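Local atomic coordinates of porin (Acinetobacter baumannii AB307-0294, PDB entry 5DL7), a protein that forms an outer-membrane beta-barrel of the OprD porin family that probably lets small molecules through. Residues Q276-S287 with D316-D327. Residues are numbered along the deposited sequence; the frame is centred on the assembly and turned at random.
Sequences QNHTVSLGYMQS and DEKVYSIRYEYD. With C8E ((hydroxyethyloxy)tri(ethyloxy)octane), chain F; C8E ((hydroxyethyloxy)tri(ethyloxy)octane), chain I; C8E ((hydroxyethyloxy)tri(ethyloxy)octane), chain H.
His278 and Tyr324 meet on the lipid-facing side of two antiparallel barrel strands, where ND1 of His278 and OH of Tyr324 are hydrogen-bonded at 2.7 Å. The other imidazole nitrogen, NE2, donates to ether O18 of the chain F detergent at 2.7 Å, so both ring nitrogens are satisfied. Tyr326 CD1 lies over the rim of one face of this imidazole, the chain H detergent ether O15 over the rim of the opposite one; the tyrosines, with apolar rings and polar hydroxyls, suit a membrane interface. Farther along, Val280, Leu282 and Ile322 offer plain hydrocarbon, then Tyr284, with CG anti to its backbone N (chi1 -174°), turns its edge to the face of Tyr320. Tyr284 OH donates to OE1 of Gln286 at 2.6 Å and accepts from a water.

The other face is polar at its middle. Extended Arg323 grips Glu325 side-on, NE to OE2 at 2.8 Å and NH2 to OE1 at 3.0 Å. A water joins Glu325 OE2, Ser281 OG and the carbonyl of Thr279, whose OG1 bonds Asn274.

Paired backbone bonds run from Thr279–Glu325 to Met285–Val319. Because Gly283 has no side chain, Ser321 OG comes to 3.1 Å from Gly283 CA. Strand 263-275 flanks 278-287, and strand 341-353 flanks 318-327, continuing the barrel wall.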
loop_
_atom_site.group_PDB
_atom_site.type_symbol
_atom_site.label_atom_id
_atom_site.label_comp_id
_atom_site.label_asym_id
_atom_site.label_seq_id
_atom_site.Cartn_x
_atom_site.Cartn_y
_atom_site.Cartn_z
ATOM N N GLN A 276 -13.917 -2.019 -24.421
ATOM C CA GLN A 276 -14.399 -0.676 -24.746
ATOM C C GLN A 276 -14.399 0.243 -23.407
ATOM O O GLN A 276 -15.371 1.009 -23.124
ATOM C CB GLN A 276 -15.796 -0.744 -25.287
ATOM C CG GLN A 276 -15.859 -1.406 -26.640
ATOM C CD GLN A 276 -17.103 -1.152 -27.383
ATOM O OE1 GLN A 276 -17.991 -0.466 -26.924
ATOM N NE2 GLN A 276 -17.181 -1.693 -28.611
ATOM N N ASN A 277 -13.330 0.181 -22.709
ATOM C CA ASN A 277 -12.976 1.039 -21.533
ATOM C C ASN A 277 -13.770 0.657 -20.283
ATOM O O ASN A 277 -13.524 1.182 -19.236
ATOM C CB ASN A 277 -13.278 2.446 -21.966
ATOM C CG ASN A 277 -12.220 2.935 -22.969
ATOM O OD1 ASN A 277 -11.092 2.616 -22.795
ATOM N ND2 ASN A 277 -12.549 3.826 -23.688
ATOM N N HIS A 278 -14.552 -0.414 -20.399
ATOM C CA HIS A 278 -15.106 -1.121 -19.256
ATOM C C HIS A 278 -14.210 -2.233 -18.756
ATOM O O HIS A 278 -13.695 -2.946 -19.591
ATOM C CB HIS A 278 -16.512 -1.780 -19.507
ATOM C CG HIS A 278 -17.516 -0.882 -20.094
ATOM N ND1 HIS A 278 -18.347 -0.093 -19.342
ATOM C CD2 HIS A 278 -17.830 -0.613 -21.397
ATOM C CE1 HIS A 278 -19.108 0.625 -20.138
ATOM N NE2 HIS A 278 -18.810 0.357 -21.408
ATOM N N THR A 279 -14.177 -2.473 -17.467
ATOM C CA THR A 279 -13.544 -3.631 -16.893
ATOM C C THR A 279 -14.517 -4.224 -15.849
ATOM O O THR A 279 -14.800 -3.579 -14.869
ATOM C CB THR A 279 -12.114 -3.391 -16.341
ATOM O OG1 THR A 279 -11.332 -2.569 -17.242
ATOM C CG2 THR A 279 -11.450 -4.600 -15.965
ATOM N N VAL A 280 -14.774 -5.524 -15.990
ATOM C CA VAL A 280 -15.505 -6.256 -14.948
ATOM C C VAL A 280 -14.603 -7.277 -14.383
ATOM O O VAL A 280 -14.065 -8.132 -15.130
ATOM C CB VAL A 280 -16.850 -6.869 -15.416
ATOM C CG1 VAL A 280 -17.499 -7.683 -14.271
ATOM C CG2 VAL A 280 -17.782 -5.789 -15.818
ATOM N N SER A 281 -14.492 -7.368 -13.040
ATOM C CA SER A 281 -13.560 -8.339 -12.502
ATOM C C SER A 281 -14.165 -9.155 -11.341
ATOM O O SER A 281 -15.123 -8.675 -10.658
ATOM C CB SER A 281 -12.309 -7.698 -11.940
ATOM O OG SER A 281 -11.665 -6.825 -12.920
ATOM N N LEU A 282 -13.638 -10.283 -11.097
ATOM C CA LEU A 282 -14.016 -11.076 -9.947
ATOM C C LEU A 282 -12.755 -11.380 -9.214
ATOM O O LEU A 282 -11.688 -11.699 -9.754
ATOM C CB LEU A 282 -14.742 -12.388 -10.381
ATOM C CG LEU A 282 -16.014 -12.266 -11.185
ATOM C CD1 LEU A 282 -16.358 -13.653 -11.664
ATOM C CD2 LEU A 282 -17.128 -11.701 -10.260
ATOM N N GLY A 283 -12.854 -11.378 -7.860
ATOM C CA GLY A 283 -11.753 -11.583 -6.971
ATOM C C GLY A 283 -12.035 -12.710 -5.954
ATOM O O GLY A 283 -13.208 -13.010 -5.566
ATOM N N TYR A 284 -11.021 -13.456 -5.543
ATOM C CA TYR A 284 -11.092 -14.480 -4.540
ATOM C C TYR A 284 -9.846 -14.449 -3.704
ATOM O O TYR A 284 -8.725 -14.267 -4.250
ATOM C CB TYR A 284 -11.253 -15.898 -5.115
ATOM C CG TYR A 284 -11.459 -16.911 -4.072
ATOM C CD1 TYR A 284 -12.637 -16.921 -3.334
ATOM C CD2 TYR A 284 -10.502 -17.703 -3.741
ATOM C CE1 TYR A 284 -12.884 -17.891 -2.332
ATOM C CE2 TYR A 284 -10.736 -18.712 -2.770
ATOM C CZ TYR A 284 -11.884 -18.701 -2.023
ATOM O OH TYR A 284 -12.106 -19.719 -1.012
ATOM N N MET A 285 -10.019 -14.628 -2.376
ATOM C CA MET A 285 -8.891 -14.842 -1.499
ATOM C C MET A 285 -9.185 -15.935 -0.525
ATOM O O MET A 285 -10.308 -16.104 -0.116
ATOM C CB MET A 285 -8.399 -13.584 -0.752
ATOM C CG MET A 285 -8.317 -12.314 -1.584
ATOM S SD MET A 285 -7.296 -11.026 -0.904
ATOM C CE MET A 285 -8.271 -10.523 0.528
ATOM N N GLN A 286 -8.128 -16.598 -0.112
ATOM C CA GLN A 286 -8.243 -17.505 1.032
ATOM C C GLN A 286 -6.977 -17.694 1.822
ATOM O O GLN A 286 -5.892 -17.849 1.271
ATOM C CB GLN A 286 -8.748 -18.890 0.546
ATOM C CG GLN A 286 -8.983 -19.942 1.612
ATOM C CD GLN A 286 -9.712 -21.200 1.115
ATOM O OE1 GLN A 286 -10.220 -21.216 0.008
ATOM N NE2 GLN A 286 -9.911 -22.162 2.025
ATOM N N SER A 287 -7.131 -17.635 3.153
ATOM C CA SER A 287 -6.114 -17.986 4.040
ATOM C C SER A 287 -6.133 -19.397 4.495
ATOM O O SER A 287 -7.206 -19.924 4.857
ATOM C CB SER A 287 -6.275 -17.009 5.266
ATOM O OG SER A 287 -5.225 -17.172 6.160
ATOM N N ASP A 316 -8.096 -18.117 8.213
ATOM C CA ASP A 316 -9.140 -18.868 7.525
ATOM C C ASP A 316 -10.107 -18.107 6.690
ATOM O O ASP A 316 -11.055 -18.687 6.142
ATOM C CB ASP A 316 -9.882 -19.733 8.477
ATOM C CG ASP A 316 -8.959 -20.956 8.964
ATOM O OD1 ASP A 316 -7.908 -21.308 8.472
ATOM O OD2 ASP A 316 -9.621 -21.652 9.723
ATOM N N GLU A 317 -9.844 -16.807 6.498
ATOM C CA GLU A 317 -10.859 -15.964 5.828
ATOM C C GLU A 317 -10.891 -16.294 4.329
ATOM O O GLU A 317 -9.840 -16.261 3.683
ATOM C CB GLU A 317 -10.455 -14.553 6.028
ATOM C CG GLU A 317 -11.421 -13.522 5.486
ATOM C CD GLU A 317 -11.336 -12.126 6.005
ATOM O OE1 GLU A 317 -10.368 -11.786 6.726
ATOM O OE2 GLU A 317 -12.306 -11.318 5.665
ATOM N N LYS A 318 -12.108 -16.522 3.881
ATOM C CA LYS A 318 -12.424 -16.658 2.450
ATOM C C LYS A 318 -13.048 -15.402 2.012
ATOM O O LYS A 318 -14.027 -14.909 2.636
ATOM C CB LYS A 318 -13.410 -17.815 2.222
ATOM C CG LYS A 318 -12.773 -19.165 2.486
ATOM C CD LYS A 318 -13.940 -20.152 2.219
ATOM C CE LYS A 318 -13.490 -21.545 2.445
ATOM N NZ LYS A 318 -13.591 -21.718 3.925
ATOM N N VAL A 319 -12.596 -14.828 0.895
ATOM C CA VAL A 319 -13.081 -13.590 0.399
ATOM C C VAL A 319 -13.546 -13.647 -1.058
ATOM O O VAL A 319 -12.818 -14.246 -1.854
ATOM C CB VAL A 319 -12.027 -12.457 0.488
ATOM C CG1 VAL A 319 -12.568 -11.072 0.107
ATOM C CG2 VAL A 319 -11.394 -12.310 1.888
ATOM N N TYR A 320 -14.716 -13.116 -1.260
ATOM C CA TYR A 320 -15.376 -13.070 -2.610
ATOM C C TYR A 320 -15.548 -11.639 -2.955
ATOM O O TYR A 320 -16.183 -10.893 -2.229
ATOM C CB TYR A 320 -16.740 -13.801 -2.572
ATOM C CG TYR A 320 -16.632 -15.173 -1.993
ATOM C CD1 TYR A 320 -16.690 -15.314 -0.576
ATOM C CD2 TYR A 320 -16.493 -16.306 -2.767
ATOM C CE1 TYR A 320 -16.649 -16.573 -0.025
ATOM C CE2 TYR A 320 -16.497 -17.609 -2.164
ATOM C CZ TYR A 320 -16.529 -17.659 -0.819
ATOM O OH TYR A 320 -16.480 -18.893 -0.127
ATOM N N SER A 321 -15.149 -11.224 -4.187
ATOM C CA SER A 321 -15.366 -9.815 -4.567
ATOM C C SER A 321 -15.723 -9.663 -6.061
ATOM O O SER A 321 -15.515 -10.554 -6.880
ATOM C CB SER A 321 -14.096 -8.957 -4.296
ATOM O OG SER A 321 -13.127 -9.288 -5.316
ATOM N N ILE A 322 -16.266 -8.552 -6.316
ATOM C CA ILE A 322 -16.646 -8.191 -7.716
ATOM C C ILE A 322 -16.349 -6.703 -7.866
ATOM O O ILE A 322 -16.454 -5.934 -6.937
ATOM C CB ILE A 322 -18.064 -8.512 -8.005
ATOM C CG1 ILE A 322 -18.389 -8.241 -9.496
ATOM C CG2 ILE A 322 -19.068 -7.787 -7.095
ATOM C CD1 ILE A 322 -19.726 -8.804 -9.925
ATOM N N ARG A 323 -15.910 -6.267 -9.058
ATOM C CA ARG A 323 -15.461 -4.924 -9.318
ATOM C C ARG A 323 -15.845 -4.515 -10.669
ATOM O O ARG A 323 -15.814 -5.306 -11.601
ATOM C CB ARG A 323 -13.930 -4.945 -9.234
ATOM C CG ARG A 323 -13.289 -3.639 -9.394
ATOM C CD ARG A 323 -11.767 -3.934 -9.512
ATOM N NE ARG A 323 -11.004 -2.681 -9.933
ATOM C CZ ARG A 323 -10.071 -2.021 -9.169
ATOM N NH1 ARG A 323 -9.691 -2.467 -7.953
ATOM N NH2 ARG A 323 -9.472 -0.942 -9.626
ATOM N N TYR A 324 -16.216 -3.264 -10.787
ATOM C CA TYR A 324 -16.578 -2.611 -12.059
ATOM C C TYR A 324 -15.855 -1.319 -12.179
ATOM O O TYR A 324 -15.799 -0.547 -11.280
ATOM C CB TYR A 324 -18.097 -2.351 -12.176
ATOM C CG TYR A 324 -18.386 -1.574 -13.441
ATOM C CD1 TYR A 324 -18.278 -2.110 -14.704
ATOM C CD2 TYR A 324 -18.626 -0.220 -13.400
ATOM C CE1 TYR A 324 -18.490 -1.341 -15.874
ATOM C CE2 TYR A 324 -18.814 0.525 -14.522
ATOM C CZ TYR A 324 -18.762 -0.038 -15.770
ATOM O OH TYR A 324 -18.951 0.839 -16.847
ATOM N N GLU A 325 -15.233 -1.082 -13.327
ATOM C CA GLU A 325 -14.576 0.192 -13.611
ATOM C C GLU A 325 -14.849 0.654 -15.067
ATOM O O GLU A 325 -14.959 -0.152 -15.955
ATOM C CB GLU A 325 -13.006 0.268 -13.329
ATOM C CG GLU A 325 -12.304 -0.798 -13.803
ATOM C CD GLU A 325 -11.108 -1.259 -12.805
ATOM O OE1 GLU A 325 -10.315 -0.350 -12.393
ATOM O OE2 GLU A 325 -10.935 -2.538 -12.717
ATOM N N TYR A 326 -14.802 1.946 -15.148
ATOM C CA TYR A 326 -14.895 2.637 -16.498
ATOM C C TYR A 326 -13.896 3.747 -16.561
ATOM O O TYR A 326 -13.671 4.562 -15.623
ATOM C CB TYR A 326 -16.353 3.182 -16.721
ATOM C CG TYR A 326 -16.515 3.635 -18.159
ATOM C CD1 TYR A 326 -16.632 2.664 -19.152
ATOM C CD2 TYR A 326 -16.627 4.961 -18.480
ATOM C CE1 TYR A 326 -16.782 3.068 -20.483
ATOM C CE2 TYR A 326 -16.846 5.396 -19.799
ATOM C CZ TYR A 326 -16.876 4.405 -20.776
ATOM O OH TYR A 326 -17.087 4.688 -22.145
ATOM N N ASP A 327 -13.189 3.746 -17.683
ATOM C CA ASP A 327 -12.325 4.862 -18.056
ATOM C C ASP A 327 -13.029 5.708 -19.110
ATOM O O ASP A 327 -13.369 5.281 -20.194
ATOM C CB ASP A 327 -11.023 4.293 -18.596
ATOM C CG ASP A 327 -10.073 5.330 -19.078
ATOM O OD1 ASP A 327 -10.295 6.537 -19.327
ATOM O OD2 ASP A 327 -8.899 4.811 -19.244
HETATM C C1 C8E F . -19.681 13.168 -14.363
HETATM C C2 C8E F . -19.999 11.677 -14.477
HETATM C C3 C8E F . -19.661 10.839 -13.217
HETATM C C4 C8E F . -20.167 9.410 -13.459
HETATM C C5 C8E F . -19.938 8.389 -12.372
HETATM C C6 C8E F . -20.773 7.160 -12.463
HETATM C C7 C8E F . -20.286 6.299 -13.542
HETATM C C8 C8E F . -20.996 5.052 -13.514
HETATM O O9 C8E F . -20.258 4.787 -14.681
HETATM C C10 C8E F . -20.261 3.831 -15.723
HETATM C C11 C8E F . -20.328 4.762 -16.868
HETATM O O12 C8E F . -20.242 4.271 -18.231
HETATM C C13 C8E F . -21.462 4.269 -19.070
HETATM C C14 C8E F . -21.161 4.372 -20.572
HETATM O O15 C8E F . -21.596 3.236 -21.406
HETATM C C16 C8E F . -20.958 3.178 -22.703
HETATM C C17 C8E F . -21.223 1.847 -23.459
HETATM O O18 C8E F . -20.200 0.850 -23.720
HETATM C C19 C8E F . -19.012 1.248 -24.479
HETATM C C20 C8E F . -18.401 2.572 -23.960
HETATM O O21 C8E F . -17.004 2.865 -23.972
HETATM C C1 C8E I . -27.378 -7.981 -17.030
HETATM C C2 C8E I . -26.356 -7.306 -16.150
HETATM C C3 C8E I . -27.082 -6.473 -15.102
HETATM C C4 C8E I . -26.147 -5.978 -14.009
HETATM C C5 C8E I . -26.017 -4.467 -14.070
HETATM C C6 C8E I . -24.835 -3.828 -13.473
HETATM C C7 C8E I . -24.286 -2.758 -14.349
HETATM C C8 C8E I . -23.031 -2.140 -13.756
HETATM O O9 C8E I . -22.210 -1.875 -14.915
HETATM C C10 C8E I . -22.682 -0.700 -15.558
HETATM C C11 C8E I . -22.171 -0.692 -16.931
HETATM O O12 C8E I . -22.648 0.359 -17.840
HETATM C C13 C8E I . -22.364 -0.336 -19.143
HETATM C C14 C8E I . -22.549 0.284 -20.529
HETATM O O15 C8E I . -22.918 -0.766 -21.553
HETATM C C1 C8E H . -20.325 -3.071 -6.573
HETATM C C2 C8E H . -19.830 -3.920 -7.663
HETATM C C3 C8E H . -20.733 -3.782 -8.829
HETATM C C4 C8E H . -20.462 -4.871 -9.813
HETATM C C5 C8E H . -20.969 -4.705 -11.198
HETATM C C6 C8E H . -21.457 -5.909 -11.981
HETATM C C7 C8E H . -21.195 -5.770 -13.488
HETATM C C8 C8E H . -22.006 -6.618 -14.514
HETATM O O9 C8E H . -21.541 -6.183 -15.825
HETATM C C10 C8E H . -22.120 -6.621 -17.063
HETATM C C11 C8E H . -22.001 -5.511 -18.133
HETATM O O12 C8E H . -20.772 -4.733 -18.021
HETATM C C13 C8E H . -20.520 -3.755 -19.049
HETATM C C14 C8E H . -20.073 -4.413 -20.357
HETATM O O15 C8E H . -19.860 -3.426 -21.358
HETATM C C16 C8E H . -20.578 -3.638 -22.616
HETATM O O HOH W 1 -12.784 -4.328 -12.810
HETATM O O HOH W 2 -14.427 -21.150 -1.360
HETATM O O HOH W 3 -5.380 -19.456 7.930
#